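Local coordinates for sigma regulatory family protein-PP2C phosphatase (Chlamydia trachomatis serovar L2, PDB 6MAB) that probably acts as a membrane-bound phosphatase of a sigma-regulatory pathway, its periplasmic sensor domain, the part present here, being linked to sensing TCA-cycle intermediates, at residues I105-S110 with Q131-D136. Residues are numbered along the deposited sequence; the frame is centred on the assembly and turned at random. Where two conformers were deposited one is given.
Sequences IFLSDS and QTNIFD
In the five-stranded antiparallel sheet of the periplasmic sensor domain, the loop 105-110 leading into outermost strand 113-119 lies over one face of strand 126-135, fastened by the side-chain amides of Gln131 and Asn133. Gln131, extended beyond CG, reaches toward the loop so that its OE1 takes Phe106 N at 2.9 Å, in the carbonyl plane on a lone pair and nearly straight (166°); Leu107 N adds a weak bond to the same oxygen. Gln131 NE2 donates to Glu104 O and, in the Phe106 conformer given, lies obliquely 3.5 Å from Phe106 CD2, the Gln131 amide plane and the Phe106 ring 31° apart. Leu107, CG anti to its backbone nitrogen (chi1 176°), lies between the two amides: CD2 is 3.4 Å from Asn133 CG, and CB 3.7 Å from Gln131 OE1. Asn133 ND2 gives a hydrogen bond to Ser108 O at 3.0 Å, tilted from that carbonyl's plane, and another to Gln111 O. A water donates to both Asn133 OD1 and Leu107 O, 2.7 Å from the former. Farther along, Asp109 O sits at the edge of the Phe135 ring. Two buried side-chain amides thus pair with several backbone groups of an irregular loop, and Leu107 packs its aliphatic carbons against both.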
loop_
_atom_site.group_PDB
_atom_site.type_symbol
_atom_site.label_atom_id
_atom_site.label_comp_id
_atom_site.label_asym_id
_atom_site.label_seq_id
_atom_site.Cartn_x
_atom_site.Cartn_y
_atom_site.Cartn_z
ATOM N N ILE A 105 7.446 10.759 7.047
ATOM C CA ILE A 105 8.610 9.895 6.851
ATOM C C ILE A 105 8.533 8.759 7.853
ATOM O O ILE A 105 8.442 8.996 9.054
ATOM C CB ILE A 105 9.918 10.681 7.032
ATOM C CG1 ILE A 105 10.066 11.779 5.981
ATOM C CG2 ILE A 105 11.148 9.752 7.001
ATOM C CD1 ILE A 105 10.082 11.325 4.547
ATOM N N PHE A 106 8.610 7.524 7.376
ATOM C CA PHE A 106 8.543 6.315 8.173
ATOM C C PHE A 106 9.776 5.436 7.998
ATOM O O PHE A 106 9.766 4.303 8.484
ATOM C CB PHE A 106 7.313 5.466 7.793
ATOM C CG PHE A 106 6.106 6.256 7.337
ATOM C CD1 PHE A 106 5.500 7.173 8.172
ATOM C CD2 PHE A 106 5.550 6.033 6.082
ATOM C CE1 PHE A 106 4.383 7.874 7.758
ATOM C CE2 PHE A 106 4.431 6.735 5.666
ATOM C CZ PHE A 106 3.847 7.655 6.511
ATOM N N LEU A 107 10.773 5.885 7.245
ATOM C CA LEU A 107 11.964 5.097 6.917
ATOM C C LEU A 107 13.061 5.308 7.961
ATOM O O LEU A 107 13.472 6.445 8.217
ATOM C CB LEU A 107 12.458 5.511 5.539
ATOM C CG LEU A 107 13.775 4.891 4.996
ATOM C CD1 LEU A 107 13.621 3.418 4.794
ATOM C CD2 LEU A 107 14.180 5.533 3.702
ATOM N N SER A 108 13.568 4.219 8.527
ATOM C CA SER A 108 14.604 4.341 9.542
ATOM C C SER A 108 15.974 4.451 8.881
ATOM O O SER A 108 16.135 4.198 7.684
ATOM C CB SER A 108 14.557 3.157 10.511
ATOM O OG SER A 108 15.064 1.981 9.913
ATOM N N ASP A 109 16.973 4.855 9.674
ATOM C CA ASP A 109 18.297 5.079 9.104
ATOM C C ASP A 109 19.026 3.787 8.775
ATOM O O ASP A 109 20.072 3.842 8.120
ATOM C CB ASP A 109 19.167 5.939 10.041
ATOM C CG ASP A 109 19.509 5.247 11.364
ATOM O OD1 ASP A 109 18.946 4.176 11.687
ATOM O OD2 ASP A 109 20.362 5.795 12.092
ATOM N N SER A 110 18.507 2.637 9.201
ATOM C CA SER A 110 19.177 1.360 9.003
ATOM C C SER A 110 18.695 0.621 7.764
ATOM O O SER A 110 19.253 -0.427 7.434
ATOM C CB SER A 110 18.970 0.458 10.228
ATOM O OG SER A 110 17.657 -0.077 10.230
ATOM N N GLN A 131 9.975 5.678 -0.109
ATOM C CA GLN A 131 10.945 6.475 0.620
ATOM C C GLN A 131 12.296 5.813 0.498
ATOM O O GLN A 131 12.409 4.610 0.756
ATOM C CB GLN A 131 10.520 6.609 2.081
ATOM C CG GLN A 131 9.164 7.265 2.177
ATOM C CD GLN A 131 8.656 7.460 3.605
ATOM O OE1 GLN A 131 9.401 7.337 4.581
ATOM N NE2 GLN A 131 7.375 7.796 3.718
ATOM N N THR A 132 13.294 6.590 0.082
ATOM C CA THR A 132 14.643 6.093 -0.147
ATOM C C THR A 132 15.665 6.988 0.546
ATOM O O THR A 132 15.659 8.209 0.355
ATOM C CB THR A 132 14.906 6.021 -1.639
ATOM O OG1 THR A 132 13.935 5.156 -2.233
ATOM C CG2 THR A 132 16.325 5.498 -1.924
ATOM N N ASN A 133 16.552 6.380 1.335
ATOM C CA ASN A 133 17.544 7.148 2.070
ATOM C C ASN A 133 18.615 7.696 1.126
ATOM O O ASN A 133 19.073 7.020 0.198
ATOM C CB ASN A 133 18.185 6.296 3.171
ATOM C CG ASN A 133 17.423 6.344 4.455
ATOM O OD1 ASN A 133 16.853 7.379 4.823
ATOM N ND2 ASN A 133 17.405 5.231 5.161
ATOM N N ILE A 134 18.980 8.953 1.355
ATOM C CA ILE A 134 20.069 9.615 0.649
ATOM C C ILE A 134 21.255 9.573 1.606
ATOM O O ILE A 134 21.308 10.310 2.597
ATOM C CB ILE A 134 19.684 11.040 0.236
ATOM C CG1 ILE A 134 18.507 10.975 -0.762
ATOM C CG2 ILE A 134 20.886 11.769 -0.366
ATOM C CD1 ILE A 134 17.802 12.310 -0.948
ATOM N N PHE A 135 22.178 8.662 1.328
ATOM C CA PHE A 135 23.331 8.401 2.180
ATOM C C PHE A 135 24.513 9.236 1.718
ATOM O O PHE A 135 24.829 9.270 0.521
ATOM C CB PHE A 135 23.734 6.921 2.135
ATOM C CG PHE A 135 22.737 5.981 2.762
ATOM C CD1 PHE A 135 22.519 5.985 4.124
ATOM C CD2 PHE A 135 22.027 5.084 1.989
ATOM C CE1 PHE A 135 21.614 5.115 4.704
ATOM C CE2 PHE A 135 21.102 4.210 2.568
ATOM C CZ PHE A 135 20.917 4.221 3.929
ATOM N N ASP A 136 25.182 9.879 2.672
ATOM C CA ASP A 136 26.398 10.623 2.364
ATOM C C ASP A 136 27.404 9.712 1.679
ATOM O O ASP A 136 27.636 8.585 2.120
ATOM C CB ASP A 136 26.995 11.205 3.645
ATOM C CG ASP A 136 28.175 12.129 3.377
ATOM O OD1 ASP A 136 29.310 11.630 3.196
ATOM O OD2 ASP A 136 27.958 13.360 3.345
HETATM O O HOH W 1 15.841 7.726 7.341
#